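Local coordinates for mandelate racemase/muconate lactonizing enzyme-like protein (Roseovarius sp. TM1035, PDB 3RCY) that binds magnesium and probably acts as an isomerase or a related enzyme of the mandelate racemase branch of the enolase superfamily, at residues A60-G65 and Y79-T84; L26-T31 and V370-A375. One frame throughout, in Å; residues are numbered along the deposited sequence.

Interaction 1: residues A60-G65 and Y79-T84; sequences ARHMEG and YSSGFT
His62 and Ser81 are the nearest residues of the two backbones, 8.5 Å from CA to CA, a gap too wide for main-chain bonding and bridged by their side chains. Both segments belong to the N-terminal capping domain of the enolase superfamily: 60-65 carries the last part of helix 48-63 and the chain leading out of it, while in 79-84 helix 71-80 gives way to a loop. The imidazole of His62 meets the hydroxyl at its edge: NE2 donates to Ser81 OG over 2.8 Å, with OG only 13° out of the ring plane. The bond is bent, 144° at the hydrogen. Ser81 turns OG anti to its own N (chi1 -168°), which carries the hydroxyl out from the loop to the histidine. Serine suits this place because its small hydroxyl can serve two partners; OG is also hydrogen-bonded to the carbonyl of Ser45 of the second subunit, so the histidine probably helps to position a hydroxyl that also bonds across the subunit interface. Arg61 CG lies 3.7 Å above one face of the imidazole, offset toward the rim. The guanidinium of Arg61 bonds instead to Asp57 of its own chain and to the carbonyl of Thr383 of the second subunit, a reach that a long side chain with several N-H groups allows. A leucine in place of His62 would probably leave Ser81 OG without its intrachain donor and its rotation less firmly fixed, loosening the tie between helix end and loop. Gly82 takes a positive phi, which favours glycine, and the chain then folds back until Thr84 N bonds to Ser80 O. Thr84 OG1 closes the same turn by donating to Ser81 O at 2.7 Å, approaching from above the carbonyl plane.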
ATOM      1  N   ALA A  60     -22.498 -24.989 -31.864  1.00 13.72           N
ATOM      2  CA  ALA A  60     -23.932 -25.047 -32.183  1.00 13.98           C
ATOM      3  C   ALA A  60     -24.717 -23.996 -31.401  1.00 14.09           C
ATOM      4  O   ALA A  60     -25.632 -23.376 -31.933  1.00 13.62           O
ATOM      5  CB  ALA A  60     -24.508 -26.456 -31.932  1.00 14.64           C
ATOM      6  N   ARG A  61     -24.334 -23.793 -30.142  1.00 14.36           N
ATOM      7  CA  ARG A  61     -25.075 -22.925 -29.229  1.00 14.33           C
ATOM      8  C   ARG A  61     -24.821 -21.434 -29.485  1.00 13.96           C
ATOM      9  O   ARG A  61     -25.750 -20.621 -29.421  1.00 13.74           O
ATOM     10  CB  ARG A  61     -24.737 -23.287 -27.773  1.00 14.28           C
ATOM     11  CG  ARG A  61     -25.718 -22.745 -26.730  1.00 14.23           C
ATOM     12  CD  ARG A  61     -25.402 -23.273 -25.323  1.00 15.04           C
ATOM     13  NE  ARG A  61     -25.416 -24.740 -25.256  1.00 13.58           N
ATOM     14  CZ  ARG A  61     -26.512 -25.492 -25.155  1.00 15.63           C
ATOM     15  NH1 ARG A  61     -27.720 -24.939 -25.101  1.00 13.24           N
ATOM     16  NH2 ARG A  61     -26.393 -26.812 -25.107  1.00 13.96           N
ATOM     17  N   HIS A  62     -23.572 -21.076 -29.779  1.00 13.59           N
ATOM     18  CA  HIS A  62     -23.175 -19.656 -29.779  1.00 13.64           C
ATOM     19  C   HIS A  62     -22.686 -19.112 -31.112  1.00 13.85           C
ATOM     20  O   HIS A  62     -22.586 -17.901 -31.277  1.00 14.08           O
ATOM     21  CB  HIS A  62     -22.108 -19.394 -28.702  1.00 12.97           C
ATOM     22  CG  HIS A  62     -22.524 -19.822 -27.327  1.00 13.65           C
ATOM     23  ND1 HIS A  62     -23.621 -19.294 -26.686  1.00 13.10           N
ATOM     24  CD2 HIS A  62     -21.998 -20.739 -26.480  1.00 13.12           C
ATOM     25  CE1 HIS A  62     -23.754 -19.862 -25.501  1.00 13.37           C
ATOM     26  NE2 HIS A  62     -22.782 -20.745 -25.352  1.00 13.16           N
ATOM     27  N   MET A  63     -22.363 -19.990 -32.057  1.00 14.49           N
ATOM     28  CA  MET A  63     -21.681 -19.535 -33.277  1.00 14.85           C
ATOM     29  C   MET A  63     -22.376 -19.897 -34.593  1.00 15.40           C
ATOM     30  O   MET A  63     -22.349 -19.112 -35.543  1.00 15.29           O
ATOM     31  CB  MET A  63     -20.224 -20.013 -33.287  1.00 14.72           C
ATOM     32  CG  MET A  63     -19.448 -19.606 -32.031  1.00 14.56           C
ATOM     33  SD  MET A  63     -17.773 -20.248 -31.983  1.00 14.42           S
ATOM     34  CE  MET A  63     -16.978 -19.191 -33.199  1.00 14.89           C
ATOM     35  N   GLU A  64     -22.980 -21.081 -34.650  1.00 15.99           N
ATOM     36  CA  GLU A  64     -23.659 -21.531 -35.865  1.00 16.38           C
ATOM     37  C   GLU A  64     -24.744 -20.533 -36.265  1.00 15.56           C
ATOM     38  O   GLU A  64     -25.565 -20.128 -35.434  1.00 15.01           O
ATOM     39  CB  GLU A  64     -24.250 -22.933 -35.673  1.00 17.59           C
ATOM     40  CG  GLU A  64     -24.769 -23.585 -36.957  1.00 27.66           C
ATOM     41  CD  GLU A  64     -25.405 -24.952 -36.711  1.00 19.93           C
ATOM     42  OE1 GLU A  64     -25.276 -25.498 -35.583  1.00 28.47           O
ATOM     43  OE2 GLU A  64     -26.041 -25.485 -37.647  1.00 28.86           O
ATOM     44  N   GLY A  65     -24.719 -20.124 -37.530  1.00 15.50           N
ATOM     45  CA  GLY A  65     -25.681 -19.151 -38.055  1.00 15.96           C
ATOM     46  C   GLY A  65     -25.266 -17.697 -37.854  1.00 16.32           C
ATOM     47  O   GLY A  65     -25.961 -16.787 -38.315  1.00 16.65           O
ATOM     48  N   TYR A  79     -18.263 -16.874 -23.221  1.00 11.02           N
ATOM     49  CA  TYR A  79     -17.760 -16.442 -21.916  1.00 10.99           C
ATOM     50  C   TYR A  79     -18.851 -16.420 -20.848  1.00 11.38           C
ATOM     51  O   TYR A  79     -18.585 -16.741 -19.681  1.00 11.28           O
ATOM     52  CB  TYR A  79     -17.135 -15.051 -22.045  1.00 10.49           C
ATOM     53  CG  TYR A  79     -16.410 -14.544 -20.821  1.00 10.63           C
ATOM     54  CD1 TYR A  79     -15.197 -15.104 -20.424  1.00 10.67           C
ATOM     55  CD2 TYR A  79     -16.912 -13.468 -20.091  1.00 10.68           C
ATOM     56  CE1 TYR A  79     -14.513 -14.631 -19.310  1.00 10.05           C
ATOM     57  CE2 TYR A  79     -16.228 -12.977 -18.974  1.00 10.35           C
ATOM     58  CZ  TYR A  79     -15.027 -13.568 -18.600  1.00 10.74           C
ATOM     59  OH  TYR A  79     -14.335 -13.092 -17.516  1.00 10.05           O
ATOM     60  N   SER A  80     -20.070 -16.062 -21.261  1.00 11.54           N
ATOM     61  CA  SER A  80     -21.209 -15.926 -20.357  1.00 11.94           C
ATOM     62  C   SER A  80     -22.068 -17.189 -20.255  1.00 12.44           C
ATOM     63  O   SER A  80     -22.994 -17.256 -19.424  1.00 12.14           O
ATOM     64  CB  SER A  80     -22.101 -14.763 -20.817  1.00 12.21           C
ATOM     65  OG  SER A  80     -21.348 -13.562 -20.943  1.00 12.31           O
ATOM     66  N   SER A  81     -21.765 -18.171 -21.104  1.00 12.48           N
ATOM     67  CA  SER A  81     -22.598 -19.355 -21.280  1.00 12.81           C
ATOM     68  C   SER A  81     -23.041 -20.013 -19.976  1.00 12.88           C
ATOM     69  O   SER A  81     -22.217 -20.343 -19.120  1.00 12.87           O
ATOM     70  CB  SER A  81     -21.885 -20.380 -22.172  1.00 13.12           C
ATOM     71  OG  SER A  81     -22.779 -21.405 -22.587  1.00 14.24           O
ATOM     72  N   GLY A  82     -24.350 -20.214 -19.848  1.00 13.07           N
ATOM     73  CA  GLY A  82     -24.930 -20.924 -18.707  1.00 13.04           C
ATOM     74  C   GLY A  82     -24.842 -20.171 -17.392  1.00 13.28           C
ATOM     75  O   GLY A  82     -24.754 -20.793 -16.337  1.00 13.19           O
ATOM     76  N   PHE A  83     -24.874 -18.836 -17.459  1.00 13.06           N
ATOM     77  CA  PHE A  83     -24.704 -17.969 -16.285  1.00 13.19           C
ATOM     78  C   PHE A  83     -23.339 -18.192 -15.631  1.00 12.79           C
ATOM     79  O   PHE A  83     -23.235 -18.633 -14.480  1.00 12.33           O
ATOM     80  CB  PHE A  83     -25.863 -18.144 -15.282  1.00 13.84           C
ATOM     81  CG  PHE A  83     -25.876 -17.124 -14.168  1.00 16.28           C
ATOM     82  CD1 PHE A  83     -25.904 -15.758 -14.450  1.00 14.38           C
ATOM     83  CD2 PHE A  83     -25.891 -17.535 -12.831  1.00 14.17           C
ATOM     84  CE1 PHE A  83     -25.915 -14.808 -13.411  1.00 16.40           C
ATOM     85  CE2 PHE A  83     -25.914 -16.605 -11.785  1.00 16.28           C
ATOM     86  CZ  PHE A  83     -25.924 -15.241 -12.069  1.00 14.73           C
ATOM     87  N   THR A  84     -22.290 -17.923 -16.399  1.00 12.59           N
ATOM     88  CA  THR A  84     -20.938 -18.040 -15.891  1.00 12.86           C
ATOM     89  C   THR A  84     -20.296 -16.662 -15.929  1.00 13.19           C
ATOM     90  O   THR A  84     -20.312 -15.965 -14.925  1.00 13.69           O
ATOM     91  CB  THR A  84     -20.130 -19.139 -16.629  1.00 12.71           C
ATOM     92  OG1 THR A  84     -20.208 -18.927 -18.045  1.00 13.16           O
ATOM     93  CG2 THR A  84     -20.718 -20.527 -16.303  1.00 12.92           C
TER

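Interaction 2: residues L26-T31 and V370-A375; sequences LVKLTT and VDEALA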
ATOM      1  N   LEU A  26      -7.818 -29.917 -34.330  1.00 15.32           N
ATOM      2  CA  LEU A  26      -8.073 -28.988 -35.424  1.00 15.40           C
ATOM      3  C   LEU A  26      -9.571 -28.825 -35.632  1.00 15.32           C
ATOM      4  O   LEU A  26     -10.331 -29.793 -35.515  1.00 15.63           O
ATOM      5  CB  LEU A  26      -7.415 -29.486 -36.719  1.00 15.81           C
ATOM      6  CG  LEU A  26      -5.936 -29.907 -36.640  1.00 19.49           C
ATOM      7  CD1 LEU A  26      -5.476 -30.419 -37.995  1.00 16.07           C
ATOM      8  CD2 LEU A  26      -5.041 -28.758 -36.156  1.00 15.79           C
ATOM      9  N   VAL A  27      -9.993 -27.599 -35.927  1.00 14.27           N
ATOM     10  CA  VAL A  27     -11.385 -27.337 -36.298  1.00 14.00           C
ATOM     11  C   VAL A  27     -11.442 -26.699 -37.683  1.00 14.72           C
ATOM     12  O   VAL A  27     -10.626 -25.841 -38.021  1.00 14.76           O
ATOM     13  CB  VAL A  27     -12.140 -26.470 -35.241  1.00 13.55           C
ATOM     14  CG1 VAL A  27     -12.237 -27.214 -33.918  1.00 14.43           C
ATOM     15  CG2 VAL A  27     -11.464 -25.088 -35.042  1.00 13.76           C
ATOM     16  N   LYS A  28     -12.401 -27.136 -38.483  1.00 15.28           N
ATOM     17  CA  LYS A  28     -12.589 -26.598 -39.814  1.00 15.63           C
ATOM     18  C   LYS A  28     -14.019 -26.076 -39.877  1.00 15.79           C
ATOM     19  O   LYS A  28     -14.974 -26.829 -39.668  1.00 16.21           O
ATOM     20  CB  LYS A  28     -12.344 -27.701 -40.853  1.00 16.29           C
ATOM     21  CG  LYS A  28     -12.632 -27.337 -42.312  1.00 23.52           C
ATOM     22  CD  LYS A  28     -12.857 -28.637 -43.110  1.00 18.38           C
ATOM     23  CE  LYS A  28     -13.135 -28.408 -44.577  1.00 24.45           C
ATOM     24  NZ  LYS A  28     -13.142 -29.731 -45.286  1.00 19.75           N
ATOM     25  N   LEU A  29     -14.157 -24.779 -40.129  1.00 15.20           N
ATOM     26  CA  LEU A  29     -15.463 -24.157 -40.264  1.00 15.61           C
ATOM     27  C   LEU A  29     -15.736 -23.832 -41.722  1.00 15.89           C
ATOM     28  O   LEU A  29     -14.825 -23.478 -42.467  1.00 15.53           O
ATOM     29  CB  LEU A  29     -15.560 -22.877 -39.421  1.00 15.82           C
ATOM     30  CG  LEU A  29     -15.445 -23.005 -37.900  1.00 17.06           C
ATOM     31  CD1 LEU A  29     -15.661 -21.654 -37.235  1.00 15.52           C
ATOM     32  CD2 LEU A  29     -16.435 -24.023 -37.364  1.00 16.09           C
ATOM     33  N   THR A  30     -16.996 -23.962 -42.119  1.00 16.46           N
ATOM     34  CA  THR A  30     -17.418 -23.600 -43.461  1.00 17.29           C
ATOM     35  C   THR A  30     -18.610 -22.657 -43.359  1.00 17.78           C
ATOM     36  O   THR A  30     -19.531 -22.895 -42.564  1.00 17.51           O
ATOM     37  CB  THR A  30     -17.808 -24.845 -44.298  1.00 17.54           C
ATOM     38  OG1 THR A  30     -16.777 -25.837 -44.200  1.00 19.15           O
ATOM     39  CG2 THR A  30     -18.019 -24.476 -45.777  1.00 19.26           C
ATOM     40  N   THR A  31     -18.578 -21.587 -44.154  1.00 17.80           N
ATOM     41  CA  THR A  31     -19.686 -20.637 -44.214  1.00 18.27           C
ATOM     42  C   THR A  31     -20.767 -21.139 -45.166  1.00 19.41           C
ATOM     43  O   THR A  31     -20.553 -22.094 -45.914  1.00 19.17           O
ATOM     44  CB  THR A  31     -19.238 -19.238 -44.709  1.00 18.13           C
ATOM     45  OG1 THR A  31     -18.843 -19.319 -46.086  1.00 15.11           O
ATOM     46  CG2 THR A  31     -18.088 -18.696 -43.858  1.00 14.97           C
ATOM     47  N   VAL A 370      -4.069 -26.344 -45.327  1.00 17.02           N
ATOM     48  CA  VAL A 370      -4.052 -27.463 -44.404  1.00 17.28           C
ATOM     49  C   VAL A 370      -4.197 -28.768 -45.182  1.00 17.63           C
ATOM     50  O   VAL A 370      -5.115 -28.926 -45.994  1.00 18.05           O
ATOM     51  CB  VAL A 370      -5.133 -27.337 -43.307  1.00 17.21           C
ATOM     52  CG1 VAL A 370      -5.163 -28.581 -42.425  1.00 15.88           C
ATOM     53  CG2 VAL A 370      -4.860 -26.111 -42.440  1.00 15.55           C
ATOM     54  N   ASP A 371      -3.266 -29.687 -44.952  1.00 17.50           N
ATOM     55  CA  ASP A 371      -3.368 -31.002 -45.555  1.00 18.15           C
ATOM     56  C   ASP A 371      -4.330 -31.863 -44.740  1.00 18.32           C
ATOM     57  O   ASP A 371      -3.919 -32.608 -43.839  1.00 17.85           O
ATOM     58  CB  ASP A 371      -1.998 -31.665 -45.687  1.00 18.20           C
ATOM     59  CG  ASP A 371      -2.026 -32.850 -46.634  1.00 17.66           C
ATOM     60  OD1 ASP A 371      -3.085 -33.501 -46.764  1.00 18.98           O
ATOM     61  OD2 ASP A 371      -0.989 -33.128 -47.256  1.00 19.09           O
ATOM     62  N   GLU A 372      -5.615 -31.748 -45.072  1.00 19.03           N
ATOM     63  CA  GLU A 372      -6.666 -32.473 -44.367  1.00 19.44           C
ATOM     64  C   GLU A 372      -6.486 -33.987 -44.457  1.00 19.29           C
ATOM     65  O   GLU A 372      -6.659 -34.688 -43.463  1.00 19.06           O
ATOM     66  CB  GLU A 372      -8.051 -32.073 -44.883  1.00 20.34           C
ATOM     67  CG  GLU A 372      -9.186 -32.720 -44.092  1.00 24.04           C
ATOM     68  CD  GLU A 372     -10.551 -32.192 -44.464  1.00 21.10           C
ATOM     69  OE1 GLU A 372     -10.640 -31.088 -45.049  1.00 24.16           O
ATOM     70  OE2 GLU A 372     -11.541 -32.889 -44.158  1.00 24.80           O
ATOM     71  N   ALA A 373      -6.130 -34.482 -45.642  1.00 19.63           N
ATOM     72  CA  ALA A 373      -5.905 -35.914 -45.848  1.00 19.94           C
ATOM     73  C   ALA A 373      -4.805 -36.465 -44.928  1.00 19.90           C
ATOM     74  O   ALA A 373      -4.961 -37.535 -44.336  1.00 20.33           O
ATOM     75  CB  ALA A 373      -5.594 -36.216 -47.327  1.00 20.12           C
ATOM     76  N   LEU A 374      -3.703 -35.728 -44.803  1.00 19.11           N
ATOM     77  CA  LEU A 374      -2.616 -36.112 -43.903  1.00 18.61           C
ATOM     78  C   LEU A 374      -3.068 -36.166 -42.436  1.00 17.99           C
ATOM     79  O   LEU A 374      -2.747 -37.125 -41.725  1.00 18.10           O
ATOM     80  CB  LEU A 374      -1.421 -35.165 -44.055  1.00 18.49           C
ATOM     81  CG  LEU A 374      -0.182 -35.431 -43.190  1.00 21.11           C
ATOM     82  CD1 LEU A 374       0.513 -36.750 -43.568  1.00 18.68           C
ATOM     83  CD2 LEU A 374       0.785 -34.262 -43.299  1.00 18.13           C
ATOM     84  N   ALA A 375      -3.808 -35.149 -41.987  1.00 17.20           N
ATOM     85  CA  ALA A 375      -4.328 -35.134 -40.614  1.00 17.42           C
ATOM     86  C   ALA A 375      -5.229 -36.339 -40.344  1.00 18.21           C
ATOM     87  O   ALA A 375      -5.113 -36.986 -39.304  1.00 18.58           O
ATOM     88  CB  ALA A 375      -5.080 -33.838 -40.329  1.00 16.95           C
TER
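Lys28 reaches from its strand to Glu372 on the facing helix, and NZ donates to OE1 in a salt bridge of 2.9 Å. The ammonium lies on the syn lone pair of OE1, the side of the other oxygen, yet NZ stays 3.7 Å from Glu372 OE2, so the grip is through one oxygen. That second oxygen pairs with Arg376, and the two cations would be expected to stabilise the carboxylate in its charged form. Both chains are extended beyond CG and cross at about a right angle; CG of Lys28 stands anti to its backbone N (chi1 174°), sending the long chain out from the strand. Long, flexible residues suit this spot, since the CA atoms of Lys28 and Glu372 are 9.5 Å apart. The helix has its own polar start: Asp371 is the N-cap, and its OD1 accepts from Leu374 N at 3.0 Å, met from above the carboxylate plane, occupying an N-H of the first helical turn. In the two-domain architecture of the enolase superfamily, the contact joins the middle strand of the N-terminal three-stranded antiparallel sheet to a short helix, 372-376, far along the sequence. Trp38 of neighbouring strand 36-41 touches the side chains of Lys28, Glu372 and Val370, packing beside the ion pair. Two residues earlier on the strand, the contact becomes apolar: Leu26 CD1 meets Ala375 CB at 4.2 Å, where a branched leucine spans the gap and a bare methyl lets the helix approach. Leu346 of helix 341-346 packs on Ala375 as well.

How the interactions relate
Interaction 1 and interaction 2 both involve the N-terminal domain, at places whose centres are 23 Å apart, and neither is wholly buried. Residues 60-65 and 79-84 come from neighbouring helices, and a second subunit lies against them, so a histidine-to-serine hydrogen bond there belongs to the oligomer interface as much as to the fold. Segments 26-31 and 370-375 are joined across more than three hundred residues without touching another chain; charge pairing and an aliphatic touch do the work. Helix 89-110 links the two regions indirectly: Met63, from interaction 1, and Leu29, on the strand of interaction 2, both pack on its Leu98.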